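PDB 5TA0: glycoside Hydrolase from Bacteroides uniformis, which probably hydrolyses agarose in a pathway for its breakdown, and holds neoagarooctaose in this structure. Local coordinates for residues K418-T423 and N444-I449; S472-H477 and V510-F515. All blocks are in the same frame, centred on the assembly; numbering follows the deposited sequence.

Contact 1 (K418-T423 and N444-I449); sequences KDVKGT and NVYFII
A CH-pi contact joins the loop 418-423 to strand 444-451 in the beta-sandwich region beside the barrel: the backbone of Val-420 lies over one face of the Tyr-446 ring. Val-420 CA sits 3.9 Å from the ring centroid, only 10° off the ring normal. Val-420 and Tyr-446 run past each other in opposite directions, and Val-420 CG2 packs on Tyr-446 CD1 at 3.9 Å. The other branch reaches farther along the strand, with Val-420 CG1 4.3 Å from Ile-448 CD1. With Tyr-446 CG anti to its carbonyl carbon (chi1 -56°), the phenol is carried out to Asp-419, whose CB lies 3.4 Å from Tyr-446 OH. Tyr-446 OH donates to a water oxygen at 2.6 Å, and this water in turn donates to Asp-419 O. Lys-421 curls back to grip the same carbonyl, its NZ bonding to Asp-419 O at 3.0 Å from above the carbonyl plane. Lys-421 O, by contrast, is buried by the contact without a polar partner; it meets Tyr-446 CD2 obliquely at 3.6 Å. The loop follows helix 411-416 and leads into strand 423-429, while Tyr-439 of strand 434-441 packs against Ile-448.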
loop_
_atom_site.group_PDB
_atom_site.type_symbol
_atom_site.label_atom_id
_atom_site.label_comp_id
_atom_site.label_asym_id
_atom_site.label_seq_id
_atom_site.Cartn_x
_atom_site.Cartn_y
_atom_site.Cartn_z
ATOM N N LYS A 418 -0.295 -0.482 18.367
ATOM C CA LYS A 418 -1.432 -0.357 19.291
ATOM C C LYS A 418 -1.536 1.103 19.785
ATOM O O LYS A 418 -0.525 1.751 20.057
ATOM C CB LYS A 418 -1.270 -1.328 20.472
ATOM C CG LYS A 418 -2.506 -1.507 21.314
ATOM C CD LYS A 418 -2.239 -2.410 22.505
ATOM C CE LYS A 418 -3.494 -2.784 23.260
ATOM N NZ LYS A 418 -4.128 -1.623 23.948
ATOM N N ASP A 419 -2.764 1.615 19.825
ATOM C CA ASP A 419 -3.064 2.941 20.362
ATOM C C ASP A 419 -2.744 4.097 19.429
ATOM O O ASP A 419 -3.251 5.197 19.660
ATOM C CB ASP A 419 -2.391 3.218 21.727
ATOM C CG ASP A 419 -2.555 2.096 22.712
ATOM O OD1 ASP A 419 -3.708 1.755 23.002
ATOM O OD2 ASP A 419 -1.523 1.557 23.189
ATOM N N VAL A 420 -1.884 3.926 18.422
ATOM C CA VAL A 420 -1.375 5.045 17.628
ATOM C C VAL A 420 -2.557 5.691 16.891
ATOM O O VAL A 420 -3.285 5.014 16.155
ATOM C CB VAL A 420 -0.302 4.598 16.619
ATOM C CG1 VAL A 420 0.071 5.739 15.684
ATOM C CG2 VAL A 420 0.933 4.044 17.332
ATOM N N LYS A 421 -2.744 6.991 17.129
ATOM C CA LYS A 421 -3.820 7.765 16.524
ATOM C C LYS A 421 -3.526 9.217 16.869
ATOM O O LYS A 421 -2.673 9.520 17.701
ATOM C CB LYS A 421 -5.214 7.357 17.034
ATOM C CG LYS A 421 -5.464 7.646 18.521
ATOM C CD LYS A 421 -6.848 7.203 19.003
ATOM C CE LYS A 421 -6.975 5.705 19.070
ATOM N NZ LYS A 421 -6.229 5.109 20.199
ATOM N N GLY A 422 -4.261 10.101 16.218
ATOM C CA GLY A 422 -4.254 11.498 16.576
ATOM C C GLY A 422 -3.890 12.416 15.431
ATOM O O GLY A 422 -3.837 11.996 14.260
ATOM N N THR A 423 -3.630 13.674 15.777
ATOM C CA THR A 423 -3.336 14.724 14.801
ATOM C C THR A 423 -1.862 14.638 14.425
ATOM O O THR A 423 -0.978 14.586 15.306
ATOM C CB THR A 423 -3.639 16.116 15.398
ATOM O OG1 THR A 423 -5.043 16.195 15.683
ATOM C CG2 THR A 423 -3.221 17.219 14.480
ATOM N N ASN A 444 -1.266 12.030 24.790
ATOM C CA ASN A 444 -0.343 11.041 24.241
ATOM C C ASN A 444 0.229 11.463 22.905
ATOM O O ASN A 444 -0.504 11.981 22.055
ATOM C CB ASN A 444 -1.048 9.712 24.066
ATOM C CG ASN A 444 -1.394 9.077 25.385
ATOM O OD1 ASN A 444 -0.516 8.859 26.213
ATOM N ND2 ASN A 444 -2.656 8.783 25.592
ATOM N N VAL A 445 1.525 11.249 22.733
ATOM C CA VAL A 445 2.204 11.525 21.464
ATOM C C VAL A 445 2.936 10.269 21.030
ATOM O O VAL A 445 3.678 9.696 21.819
ATOM C CB VAL A 445 3.205 12.685 21.573
ATOM C CG1 VAL A 445 3.799 13.030 20.207
ATOM C CG2 VAL A 445 2.520 13.898 22.172
ATOM N N TYR A 446 2.748 9.869 19.776
ATOM C CA TYR A 446 3.344 8.662 19.192
ATOM C C TYR A 446 4.339 9.120 18.160
ATOM O O TYR A 446 3.976 9.795 17.194
ATOM C CB TYR A 446 2.263 7.759 18.560
ATOM C CG TYR A 446 1.220 7.398 19.559
ATOM C CD1 TYR A 446 1.453 6.378 20.475
ATOM C CD2 TYR A 446 0.032 8.117 19.647
ATOM C CE1 TYR A 446 0.521 6.066 21.434
ATOM C CE2 TYR A 446 -0.923 7.808 20.610
ATOM C CZ TYR A 446 -0.660 6.777 21.495
ATOM O OH TYR A 446 -1.559 6.461 22.487
ATOM N N PHE A 447 5.613 8.786 18.384
ATOM C CA PHE A 447 6.726 9.167 17.533
ATOM C C PHE A 447 7.262 7.884 16.896
ATOM O O PHE A 447 7.762 6.992 17.608
ATOM C CB PHE A 447 7.776 9.855 18.408
ATOM C CG PHE A 447 8.933 10.490 17.681
ATOM C CD1 PHE A 447 8.930 10.813 16.331
ATOM C CD2 PHE A 447 10.061 10.842 18.440
ATOM C CE1 PHE A 447 10.024 11.434 15.744
ATOM C CE2 PHE A 447 11.125 11.491 17.861
ATOM C CZ PHE A 447 11.104 11.787 16.533
ATOM N N ILE A 448 7.076 7.753 15.580
ATOM C CA ILE A 448 7.417 6.499 14.880
ATOM C C ILE A 448 8.629 6.728 14.023
ATOM O O ILE A 448 8.692 7.694 13.271
ATOM C CB ILE A 448 6.254 5.988 13.994
ATOM C CG1 ILE A 448 4.930 5.930 14.761
ATOM C CG2 ILE A 448 6.583 4.633 13.405
ATOM C CD1 ILE A 448 3.962 7.041 14.439
ATOM N N ILE A 449 9.618 5.830 14.133
ATOM C CA ILE A 449 10.864 5.957 13.391
ATOM C C ILE A 449 11.189 4.603 12.780
ATOM O O ILE A 449 11.112 3.596 13.471
ATOM C CB ILE A 449 12.040 6.464 14.272
ATOM C CG1 ILE A 449 11.585 7.654 15.143
ATOM C CG2 ILE A 449 13.251 6.793 13.420
ATOM C CD1 ILE A 449 12.625 8.138 16.142
HETATM O O HOH W 1 -4.082 7.014 22.095
#

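Contact 2 (S472-H477 and V510-F515)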
loop_
_atom_site.group_PDB
_atom_site.type_symbol
_atom_site.label_atom_id
_atom_site.label_comp_id
_atom_site.label_asym_id
_atom_site.label_seq_id
_atom_site.Cartn_x
_atom_site.Cartn_y
_atom_site.Cartn_z
ATOM N N SER A 472 5.709 10.152 31.358
ATOM C CA SER A 472 6.341 8.855 31.094
ATOM C C SER A 472 6.628 8.682 29.609
ATOM O O SER A 472 6.019 9.363 28.772
ATOM C CB SER A 472 5.441 7.728 31.563
ATOM O OG SER A 472 4.250 7.697 30.802
ATOM N N ILE A 473 7.563 7.779 29.308
ATOM C CA ILE A 473 7.920 7.404 27.928
ATOM C C ILE A 473 7.890 5.890 27.851
ATOM O O ILE A 473 8.597 5.220 28.628
ATOM C CB ILE A 473 9.319 7.938 27.537
ATOM C CG1 ILE A 473 9.376 9.461 27.749
ATOM C CG2 ILE A 473 9.679 7.564 26.093
ATOM C CD1 ILE A 473 10.714 10.098 27.500
ATOM N N GLU A 474 7.073 5.340 26.942
ATOM C CA GLU A 474 7.121 3.922 26.605
ATOM C C GLU A 474 7.799 3.775 25.248
ATOM O O GLU A 474 7.352 4.354 24.255
ATOM C CB GLU A 474 5.731 3.296 26.590
ATOM C CG GLU A 474 5.720 1.857 26.103
ATOM C CD GLU A 474 4.376 1.183 26.201
ATOM O OE1 GLU A 474 3.908 0.893 27.327
ATOM O OE2 GLU A 474 3.797 0.853 25.148
ATOM N N VAL A 475 8.876 2.991 25.214
ATOM C CA VAL A 475 9.585 2.663 23.986
ATOM C C VAL A 475 9.147 1.296 23.524
ATOM O O VAL A 475 9.153 0.336 24.297
ATOM C CB VAL A 475 11.115 2.621 24.218
ATOM C CG1 VAL A 475 11.876 2.188 22.965
ATOM C CG2 VAL A 475 11.601 3.973 24.745
ATOM N N ARG A 476 8.782 1.199 22.252
ATOM C CA ARG A 476 8.488 -0.080 21.593
ATOM C C ARG A 476 9.442 -0.223 20.410
ATOM O O ARG A 476 9.540 0.679 19.586
ATOM C CB ARG A 476 7.058 -0.097 21.083
ATOM C CG ARG A 476 5.994 0.281 22.100
ATOM C CD ARG A 476 4.654 0.387 21.418
ATOM N NE ARG A 476 3.607 0.825 22.328
ATOM C CZ ARG A 476 2.369 1.097 21.930
ATOM N NH1 ARG A 476 2.042 0.995 20.650
ATOM N NH2 ARG A 476 1.461 1.483 22.808
ATOM N N HIS A 477 10.203 -1.325 20.360
ATOM C CA HIS A 477 11.260 -1.502 19.368
ATOM C C HIS A 477 11.128 -2.909 18.783
ATOM O O HIS A 477 11.231 -3.913 19.519
ATOM C CB HIS A 477 12.623 -1.321 20.051
ATOM C CG HIS A 477 13.805 -1.302 19.135
ATOM N ND1 HIS A 477 15.078 -1.568 19.600
ATOM C CD2 HIS A 477 13.938 -1.051 17.816
ATOM C CE1 HIS A 477 15.941 -1.457 18.611
ATOM N NE2 HIS A 477 15.278 -1.141 17.513
ATOM N N VAL A 510 8.276 2.729 18.031
ATOM C CA VAL A 510 7.151 3.623 18.336
ATOM C C VAL A 510 7.397 4.094 19.770
ATOM O O VAL A 510 7.391 3.265 20.708
ATOM C CB VAL A 510 5.774 2.940 18.197
ATOM C CG1 VAL A 510 4.650 3.840 18.722
ATOM C CG2 VAL A 510 5.519 2.545 16.746
ATOM N N ILE A 511 7.630 5.396 19.908
ATOM C CA ILE A 511 7.919 6.012 21.216
ATOM C C ILE A 511 6.662 6.737 21.641
ATOM O O ILE A 511 6.135 7.576 20.908
ATOM C CB ILE A 511 9.109 6.968 21.108
ATOM C CG1 ILE A 511 10.355 6.242 20.573
ATOM C CG2 ILE A 511 9.407 7.610 22.471
ATOM C CD1 ILE A 511 11.380 7.127 19.940
ATOM N N CYS A 512 6.142 6.369 22.807
ATOM C CA CYS A 512 4.886 6.893 23.311
ATOM C C CYS A 512 5.183 7.848 24.471
ATOM O O CYS A 512 5.619 7.409 25.532
ATOM C CB CYS A 512 3.961 5.753 23.754
ATOM S SG CYS A 512 3.805 4.398 22.555
ATOM N N TYR A 513 4.969 9.137 24.247
ATOM C CA TYR A 513 5.140 10.152 25.311
ATOM C C TYR A 513 3.790 10.389 25.940
ATOM O O TYR A 513 2.813 10.601 25.226
ATOM C CB TYR A 513 5.670 11.454 24.755
ATOM C CG TYR A 513 7.013 11.365 24.058
ATOM C CD1 TYR A 513 8.204 11.628 24.724
ATOM C CD2 TYR A 513 7.103 11.007 22.724
ATOM C CE1 TYR A 513 9.432 11.559 24.091
ATOM C CE2 TYR A 513 8.325 10.923 22.081
ATOM C CZ TYR A 513 9.492 11.198 22.757
ATOM O OH TYR A 513 10.684 11.104 22.095
ATOM N N ASN A 514 3.708 10.348 27.275
ATOM C CA ASN A 514 2.497 10.695 27.980
ATOM C C ASN A 514 2.743 11.969 28.795
ATOM O O ASN A 514 3.711 12.048 29.549
ATOM C CB ASN A 514 2.055 9.559 28.887
ATOM C CG ASN A 514 0.774 9.874 29.628
ATOM O OD1 ASN A 514 0.793 10.065 30.840
ATOM N ND2 ASN A 514 -0.331 9.958 28.914
ATOM N N PHE A 515 1.877 12.962 28.604
ATOM C CA PHE A 515 1.998 14.251 29.294
ATOM C C PHE A 515 0.911 14.422 30.351
ATOM O O PHE A 515 -0.136 13.799 30.301
ATOM C CB PHE A 515 1.931 15.385 28.264
ATOM C CG PHE A 515 3.146 15.472 27.402
ATOM C CD1 PHE A 515 4.225 16.266 27.753
ATOM C CD2 PHE A 515 3.234 14.734 26.215
ATOM C CE1 PHE A 515 5.348 16.345 26.945
ATOM C CE2 PHE A 515 4.357 14.809 25.413
ATOM C CZ PHE A 515 5.427 15.605 25.763
HETATM O O HOH W 2 4.083 6.761 27.770
#
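Cys-512 O is gripped by three groups: Glu-474 N donates to it at 2.9 Å in the carbonyl plane, a water oxygen donates at 2.8 Å, and Ile-473 CA adds a CA-H...O contact. This belongs to an antiparallel pairing of neighbouring strands, 472-481 and 508-514, in the nine-stranded mixed sheet of the beta-sandwich region; the short segments run at 168° to each other. Ser-472 with Asn-514, Glu-474 with Cys-512 and Arg-476 with Val-510 are hydrogen-bonded pairs, each closed by two backbone bonds. Between them, Ile-473 with Tyr-513 and Val-475 with Ile-511 are non-hydrogen-bonded pairs.

The face bearing Ile-473, Val-475, Ile-511 and Tyr-513 is apolar. Ile-473 and Ile-511 lie side by side, the CG2 methyls of Ile-473 and Ile-511 3.6 Å apart, and Ile-473 CD1 runs alongside the tyrosine at 3.9 Å from Tyr-513 CE1. Leu-461 of strand 457-464 packs on Ile-511 and Tyr-513.

The opposite face is mixed: Ser-472, Glu-474, Arg-476 and Asn-514 stand beside Val-510 and Cys-512. Arg-476, extended from CG to NE, gives NE to Glu-474 OE2 at 2.8 Å in a nearly straight salt-bridge bond (164°) lying close to the guanidinium plane; a weak second bond runs from NH2 to the same oxygen. Cys-512 SG, set beside its own backbone N by a chi1 of -48°, rests over one guanidinium face, 3.6 Å from Arg-476 NE. Thus the carboxylate holds the group at its edge while sulfur packs on a face; NH1 is hydrogen-bonded to Lys-418 O and Leu-416 O, and NH2 also makes a salt bridge with Asp-419 OD2. Asn-514 ND2 reaches the adjoining strand at Asn-444 OD1. At the far end of the pairing, Ser-472 OG rests 3.5 Å from Asn-514 CB.

In the fold
Contacts 1 and 2 follow one another along the chain, yet their centres lie about 9 Å apart, with strands 444-451 and 508-514 neighbours in one sheet. Phe-447 O and Ile-511 N, 2.8 Å apart, probably form one of the hydrogen bonds between those strands. Tyr-446 CD1 lies 3.7 Å from Cys-512 SG, so one sulfur touches the aromatic ring of contact 1 as well as its partner in contact 2. Arg-476 ties contact 2 directly to the loop of contact 1, its NH1 standing 2.7 Å from Lys-418 O. The residues lining the glycan pocket fall between 52 and 387, so neither contact contributes to it.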